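Catalase (Corynebacterium glutamicum, PDB 4B7H) breaks hydrogen peroxide down to water and oxygen at a haem iron, here inhibited by nitric oxide, and carries a bound NADPH. Local coordinates at residues P117-R129 with L193-D207. Sequence-based numbering, arbitrary orientation.
With NDP (NADPH dihydro-nicotinamide-adenine-dinucleotide phosphate), chain H.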
loop_
_atom_site.group_PDB
_atom_site.type_symbol
_atom_site.label_atom_id
_atom_site.label_comp_id
_atom_site.label_asym_id
_atom_site.label_seq_id
_atom_site.Cartn_x
_atom_site.Cartn_y
_atom_site.Cartn_z
ATOM N N PRO A 117 24.093 0.869 13.850
ATOM C CA PRO A 117 25.240 1.790 13.858
ATOM C C PRO A 117 25.916 2.024 12.503
ATOM O O PRO A 117 26.108 1.091 11.710
ATOM C CB PRO A 117 26.234 1.101 14.808
ATOM C CG PRO A 117 25.401 0.178 15.626
ATOM C CD PRO A 117 24.344 -0.312 14.689
ATOM N N ASP A 118 26.335 3.268 12.281
ATOM C CA ASP A 118 27.093 3.634 11.097
ATOM C C ASP A 118 28.436 2.908 11.026
ATOM O O ASP A 118 28.991 2.746 9.936
ATOM C CB ASP A 118 27.401 5.131 11.111
ATOM C CG ASP A 118 26.171 6.012 10.919
ATOM O OD1 ASP A 118 25.118 5.550 10.426
ATOM O OD2 ASP A 118 26.283 7.207 11.243
ATOM N N THR A 119 28.975 2.493 12.174
ATOM C CA THR A 119 30.343 1.965 12.200
ATOM C C THR A 119 30.454 0.458 12.452
ATOM O O THR A 119 31.515 -0.038 12.851
ATOM C CB THR A 119 31.265 2.750 13.173
ATOM O OG1 THR A 119 30.759 2.656 14.510
ATOM C CG2 THR A 119 31.327 4.214 12.777
ATOM N N TRP A 120 29.374 -0.280 12.207
ATOM C CA TRP A 120 29.517 -1.720 12.025
ATOM C C TRP A 120 30.445 -1.923 10.823
ATOM O O TRP A 120 30.406 -1.135 9.878
ATOM C CB TRP A 120 28.169 -2.374 11.711
ATOM C CG TRP A 120 27.334 -2.705 12.899
ATOM C CD1 TRP A 120 27.656 -2.515 14.212
ATOM C CD2 TRP A 120 26.032 -3.299 12.884
ATOM N NE1 TRP A 120 26.635 -2.955 15.015
ATOM C CE2 TRP A 120 25.620 -3.432 14.225
ATOM C CE3 TRP A 120 25.170 -3.717 11.867
ATOM C CZ2 TRP A 120 24.382 -3.976 14.577
ATOM C CZ3 TRP A 120 23.936 -4.256 12.217
ATOM C CH2 TRP A 120 23.556 -4.381 13.562
ATOM N N ARG A 121 31.273 -2.969 10.850
ATOM C CA ARG A 121 32.058 -3.332 9.666
ATOM C C ARG A 121 31.103 -3.629 8.516
ATOM O O ARG A 121 30.185 -4.441 8.652
ATOM C CB ARG A 121 32.966 -4.544 9.915
ATOM C CG ARG A 121 33.775 -4.937 8.660
ATOM C CD ARG A 121 34.732 -6.117 8.869
ATOM N NE ARG A 121 35.637 -5.823 9.975
ATOM C CZ ARG A 121 36.713 -5.043 9.890
ATOM N NH1 ARG A 121 37.089 -4.525 8.725
ATOM N NH2 ARG A 121 37.442 -4.810 10.975
ATOM N N ASP A 122 31.307 -2.957 7.391
ATOM C CA ASP A 122 30.418 -3.109 6.252
ATOM C C ASP A 122 30.982 -2.331 5.089
ATOM O O ASP A 122 31.806 -1.428 5.275
ATOM C CB ASP A 122 29.028 -2.543 6.578
ATOM C CG ASP A 122 27.903 -3.334 5.937
ATOM O OD1 ASP A 122 28.178 -4.202 5.070
ATOM O OD2 ASP A 122 26.729 -3.087 6.304
ATOM N N VAL A 123 30.521 -2.667 3.891
ATOM C CA VAL A 123 30.665 -1.788 2.742
ATOM C C VAL A 123 29.887 -0.507 3.064
ATOM O O VAL A 123 28.870 -0.557 3.783
ATOM C CB VAL A 123 30.077 -2.460 1.475
ATOM C CG1 VAL A 123 29.983 -1.479 0.317
ATOM C CG2 VAL A 123 30.895 -3.691 1.084
ATOM N N HIS A 124 30.352 0.635 2.555
ATOM C CA HIS A 124 29.548 1.851 2.622
ATOM C C HIS A 124 29.108 2.319 1.254
ATOM O O HIS A 124 29.909 2.432 0.318
ATOM C CB HIS A 124 30.275 2.971 3.357
ATOM C CG HIS A 124 30.465 2.680 4.805
ATOM N ND1 HIS A 124 29.623 3.167 5.779
ATOM C CD2 HIS A 124 31.366 1.894 5.439
ATOM C CE1 HIS A 124 30.019 2.719 6.959
ATOM N NE2 HIS A 124 31.078 1.948 6.779
ATOM N N GLY A 125 27.818 2.599 1.147
ATOM C CA GLY A 125 27.259 3.151 -0.069
ATOM C C GLY A 125 27.737 4.567 -0.303
ATOM O O GLY A 125 27.973 5.322 0.641
ATOM N N PHE A 126 27.851 4.929 -1.576
ATOM C CA PHE A 126 28.386 6.216 -2.000
ATOM C C PHE A 126 27.584 6.567 -3.257
ATOM O O PHE A 126 28.026 6.339 -4.387
ATOM C CB PHE A 126 29.880 6.051 -2.308
ATOM C CG PHE A 126 30.665 7.339 -2.354
ATOM C CD1 PHE A 126 30.428 8.281 -3.341
ATOM C CD2 PHE A 126 31.680 7.580 -1.435
ATOM C CE1 PHE A 126 31.172 9.463 -3.392
ATOM C CE2 PHE A 126 32.440 8.757 -1.489
ATOM C CZ PHE A 126 32.182 9.696 -2.467
ATOM N N ALA A 127 26.387 7.113 -3.050
ATOM C CA ALA A 127 25.399 7.232 -4.115
ATOM C C ALA A 127 25.116 8.676 -4.491
ATOM O O ALA A 127 24.557 9.439 -3.694
ATOM C CB ALA A 127 24.113 6.527 -3.706
ATOM N N LEU A 128 25.469 9.032 -5.723
ATOM C CA LEU A 128 25.384 10.408 -6.206
ATOM C C LEU A 128 24.257 10.595 -7.202
ATOM O O LEU A 128 24.022 9.724 -8.039
ATOM C CB LEU A 128 26.688 10.770 -6.913
ATOM C CG LEU A 128 27.908 10.850 -6.003
ATOM C CD1 LEU A 128 29.161 10.545 -6.793
ATOM C CD2 LEU A 128 27.985 12.234 -5.364
ATOM N N ARG A 129 23.573 11.738 -7.115
ATOM C CA ARG A 129 22.691 12.209 -8.180
ATOM C C ARG A 129 23.213 13.529 -8.705
ATOM O O ARG A 129 23.492 14.442 -7.922
ATOM C CB ARG A 129 21.269 12.458 -7.667
ATOM C CG ARG A 129 20.440 13.331 -8.631
ATOM C CD ARG A 129 18.951 13.177 -8.357
ATOM N NE ARG A 129 18.581 11.778 -8.530
ATOM C CZ ARG A 129 17.541 11.187 -7.953
ATOM N NH1 ARG A 129 16.723 11.885 -7.172
ATOM N NH2 ARG A 129 17.323 9.892 -8.160
ATOM N N LEU A 193 36.867 -5.794 2.437
ATOM C CA LEU A 193 35.975 -5.546 3.570
ATOM C C LEU A 193 36.642 -5.829 4.920
ATOM O O LEU A 193 36.420 -5.118 5.910
ATOM C CB LEU A 193 34.717 -6.411 3.437
ATOM C CG LEU A 193 33.763 -6.448 4.635
ATOM C CD1 LEU A 193 33.090 -5.092 4.875
ATOM C CD2 LEU A 193 32.732 -7.560 4.463
ATOM N N MET A 194 37.441 -6.891 4.969
ATOM C CA MET A 194 38.020 -7.331 6.231
ATOM C C MET A 194 39.280 -6.543 6.597
ATOM O O MET A 194 39.813 -6.692 7.696
ATOM C CB MET A 194 38.307 -8.834 6.178
ATOM C CG MET A 194 37.043 -9.680 6.183
ATOM S SD MET A 194 36.216 -9.628 7.778
ATOM C CE MET A 194 34.545 -10.068 7.299
ATOM N N GLY A 195 39.745 -5.696 5.682
ATOM C CA GLY A 195 40.900 -4.854 5.944
ATOM C C GLY A 195 40.495 -3.549 6.610
ATOM O O GLY A 195 39.360 -3.409 7.092
ATOM N N ASP A 196 41.414 -2.590 6.641
ATOM C CA ASP A 196 41.162 -1.328 7.322
ATOM C C ASP A 196 39.932 -0.625 6.755
ATOM O O ASP A 196 39.193 0.031 7.492
ATOM C CB ASP A 196 42.359 -0.382 7.195
ATOM C CG ASP A 196 43.594 -0.866 7.933
ATOM O OD1 ASP A 196 43.514 -1.805 8.751
ATOM O OD2 ASP A 196 44.659 -0.269 7.707
ATOM N N ARG A 197 39.720 -0.758 5.446
ATOM C CA ARG A 197 38.650 -0.013 4.772
ATOM C C ARG A 197 37.238 -0.495 5.096
ATOM O O ARG A 197 36.257 0.158 4.735
ATOM C CB ARG A 197 38.872 0.030 3.259
ATOM C CG ARG A 197 40.130 0.773 2.877
ATOM C CD ARG A 197 40.228 0.981 1.394
ATOM N NE ARG A 197 41.451 1.695 1.070
ATOM C CZ ARG A 197 41.736 2.151 -0.141
ATOM N NH1 ARG A 197 40.879 1.969 -1.139
ATOM N NH2 ARG A 197 42.873 2.790 -0.347
ATOM N N GLY A 198 37.131 -1.628 5.780
ATOM C CA GLY A 198 35.842 -2.072 6.280
ATOM C C GLY A 198 35.285 -1.149 7.345
ATOM O O GLY A 198 34.083 -1.182 7.614
ATOM N N THR A 199 36.148 -0.327 7.947
ATOM C CA THR A 199 35.735 0.577 9.014
ATOM C C THR A 199 36.267 2.005 8.849
ATOM O O THR A 199 37.024 2.484 9.690
ATOM C CB THR A 199 36.134 0.029 10.414
ATOM O OG1 THR A 199 37.538 -0.271 10.438
ATOM C CG2 THR A 199 35.362 -1.244 10.741
ATOM N N PRO A 200 35.838 2.703 7.784
ATOM C CA PRO A 200 36.243 4.104 7.633
ATOM C C PRO A 200 35.647 4.939 8.766
ATOM O O PRO A 200 34.523 4.651 9.193
ATOM C CB PRO A 200 35.612 4.523 6.296
ATOM C CG PRO A 200 34.974 3.287 5.711
ATOM C CD PRO A 200 34.777 2.324 6.834
ATOM N N LYS A 201 36.355 5.959 9.239
ATOM C CA LYS A 201 35.854 6.728 10.378
ATOM C C LYS A 201 34.603 7.532 10.029
ATOM O O LYS A 201 33.675 7.625 10.841
ATOM C CB LYS A 201 36.926 7.661 10.945
ATOM C CG LYS A 201 38.100 6.933 11.569
ATOM C CD LYS A 201 39.031 7.899 12.283
ATOM C CE LYS A 201 40.229 7.157 12.865
ATOM N NZ LYS A 201 41.059 8.023 13.744
ATOM N N THR A 202 34.589 8.132 8.841
ATOM C CA THR A 202 33.498 9.013 8.444
ATOM C C THR A 202 33.125 8.769 6.990
ATOM O O THR A 202 33.798 8.014 6.271
ATOM C CB THR A 202 33.879 10.510 8.568
ATOM O OG1 THR A 202 34.722 10.873 7.468
ATOM C CG2 THR A 202 34.596 10.813 9.886
ATOM N N SER A 203 32.061 9.429 6.550
ATOM C CA SER A 203 31.705 9.414 5.139
ATOM C C SER A 203 32.646 10.252 4.291
ATOM O O SER A 203 32.735 10.048 3.076
ATOM C CB SER A 203 30.291 9.941 4.948
ATOM O OG SER A 203 29.357 9.125 5.614
ATOM N N ARG A 204 33.322 11.215 4.923
ATOM C CA ARG A 204 34.208 12.138 4.219
ATOM C C ARG A 204 35.590 11.545 3.975
ATOM O O ARG A 204 36.311 11.987 3.071
ATOM C CB ARG A 204 34.353 13.437 5.015
ATOM C CG ARG A 204 33.017 14.101 5.360
ATOM C CD ARG A 204 33.216 15.372 6.182
ATOM N NE ARG A 204 33.667 15.077 7.539
ATOM C CZ ARG A 204 34.778 15.546 8.094
ATOM N NH1 ARG A 204 35.587 16.359 7.419
ATOM N NH2 ARG A 204 35.078 15.199 9.338
ATOM N N HIS A 205 35.953 10.553 4.785
ATOM C CA HIS A 205 37.285 9.963 4.756
ATOM C C HIS A 205 37.315 8.593 4.082
ATOM O O HIS A 205 37.890 7.630 4.608
ATOM C CB HIS A 205 37.837 9.878 6.180
ATOM C CG HIS A 205 38.092 11.217 6.802
ATOM N ND1 HIS A 205 37.136 11.910 7.512
ATOM C CD2 HIS A 205 39.196 12.004 6.794
ATOM C CE1 HIS A 205 37.643 13.057 7.932
ATOM N NE2 HIS A 205 38.891 13.140 7.505
ATOM N N GLN A 206 36.685 8.519 2.913
ATOM C CA GLN A 206 36.681 7.311 2.096
ATOM C C GLN A 206 36.555 7.739 0.647
ATOM O O GLN A 206 35.971 8.790 0.350
ATOM C CB GLN A 206 35.496 6.405 2.466
ATOM C CG GLN A 206 34.152 7.018 2.084
ATOM C CD GLN A 206 32.962 6.277 2.637
ATOM O OE1 GLN A 206 33.071 5.142 3.122
ATOM N NE2 GLN A 206 31.805 6.925 2.578
ATOM N N ASP A 207 37.124 6.947 -0.256
ATOM C CA ASP A 207 36.869 7.126 -1.678
ATOM C C ASP A 207 35.483 6.603 -2.027
ATOM O O ASP A 207 34.888 5.818 -1.276
ATOM C CB ASP A 207 37.855 6.321 -2.525
ATOM C CG ASP A 207 39.262 6.891 -2.536
ATOM O OD1 ASP A 207 39.451 8.101 -2.269
ATOM O OD2 ASP A 207 40.179 6.102 -2.865
HETATM P PA NDP H . 47.912 -0.055 -7.631
HETATM O O1A NDP H . 49.134 -0.086 -6.789
HETATM O O2A NDP H . 48.033 0.870 -8.792
HETATM O O5B NDP H . 46.681 0.385 -6.706
HETATM C C5B NDP H . 46.473 -0.229 -5.457
HETATM C C4B NDP H . 45.202 0.375 -4.884
HETATM O O4B NDP H . 44.921 -0.237 -3.633
HETATM C C3B NDP H . 45.359 1.878 -4.652
HETATM O O3B NDP H . 44.191 2.555 -5.079
HETATM C C2B NDP H . 45.540 1.953 -3.147
HETATM O O2B NDP H . 45.188 3.187 -2.552
HETATM C C1B NDP H . 44.663 0.790 -2.706
HETATM N N9A NDP H . 44.853 0.418 -1.290
HETATM C C8A NDP H . 45.876 0.793 -0.457
HETATM N N7A NDP H . 45.659 0.261 0.767
HETATM C C5A NDP H . 44.504 -0.449 0.730
HETATM C C6A NDP H . 43.823 -1.187 1.696
HETATM N N6A NDP H . 44.101 -1.017 2.989
HETATM N N1A NDP H . 42.652 -1.822 1.350
HETATM C C2A NDP H . 42.153 -1.719 0.068
HETATM N N3A NDP H . 42.830 -0.982 -0.884
HETATM C C4A NDP H . 43.988 -0.356 -0.557
HETATM O O3 NDP H . 47.580 -1.573 -8.088
HETATM P PN NDP H . 46.330 -2.014 -9.014
HETATM O O1N NDP H . 45.520 -0.828 -9.411
HETATM O O2N NDP H . 46.882 -2.930 -10.041
HETATM O O5D NDP H . 45.442 -2.914 -8.018
HETATM C C5D NDP H . 46.067 -3.817 -7.126
HETATM C C4D NDP H . 45.065 -4.266 -6.083
HETATM O O4D NDP H . 44.650 -3.139 -5.337
HETATM C C3D NDP H . 43.816 -4.847 -6.727
HETATM O O3D NDP H . 43.920 -6.255 -6.883
HETATM C C2D NDP H . 42.715 -4.428 -5.768
HETATM O O2D NDP H . 42.517 -5.435 -4.814
HETATM C C1D NDP H . 43.262 -3.206 -5.037
HETATM N N1N NDP H . 42.585 -1.962 -5.462
HETATM C C2N NDP H . 42.429 -1.722 -6.797
HETATM C C3N NDP H . 41.810 -0.578 -7.276
HETATM C C7N NDP H . 41.673 -0.419 -8.755
HETATM O O7N NDP H . 40.589 0.312 -9.251
HETATM N N7N NDP H . 42.557 -0.987 -9.570
HETATM C C4N NDP H . 41.265 0.491 -6.353
HETATM C C5N NDP H . 41.489 0.130 -4.912
HETATM C C6N NDP H . 42.122 -1.057 -4.539
HETATM P P2B NDP H . 46.308 4.320 -2.278
HETATM O O1X NDP H . 47.409 3.694 -1.447
HETATM O O2X NDP H . 46.832 4.798 -3.615
HETATM O O3X NDP H . 45.620 5.449 -1.531
HETATM O O HOH W 1 32.255 0.502 8.743
HETATM O O HOH W 2 38.965 -2.574 10.421
HETATM O O HOH W 3 33.792 -0.354 3.838
#
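R121 leaves its backbone with CG trans to N (chi1 179°), runs straight as far as CD and bends at chi3 (-56°), which swings the guanidinium against the L193-G195 backbone. There R121 NH1 donates a hydrogen bond to L193 O (3.0 Å), close to the guanidinium plane, and a weaker one to G195 O. T199 CG2 covers one guanidinium face, M194 O the opposite one, while R121 CD rests on M194 SD at 4.0 Å. R121 NH2 forms a salt bridge with D241, so the positive group links the carbonyls of L193 and G195 to a carboxylate beyond. Next door, D122 N donates a weak hydrogen bond to G198 O (3.3 Å), and L193 CD1 presses on D122 C at 3.5 Å. The same G198 O accepts from a water that also donates to W120 O and lies 2.7 Å from H124 NE2; P200 CD packs obliquely on H124 CD2. Farther along, Q206 OE1 approaches H124 CB, and F126 CD2 meets D207 O at 3.7 Å. R197, on the 3-10 turn, lays its guanidinium over the NADPH adenine, while G125, F126 and A127 touch the haem, so the contact bridges the two cofactor sites. Helix 466-479 packs on M194, helix 241-250 on T199 and helix 254-264 on H124, while strand 125-132 continues into the antiparallel sheet between strands 100-108 and 135-142.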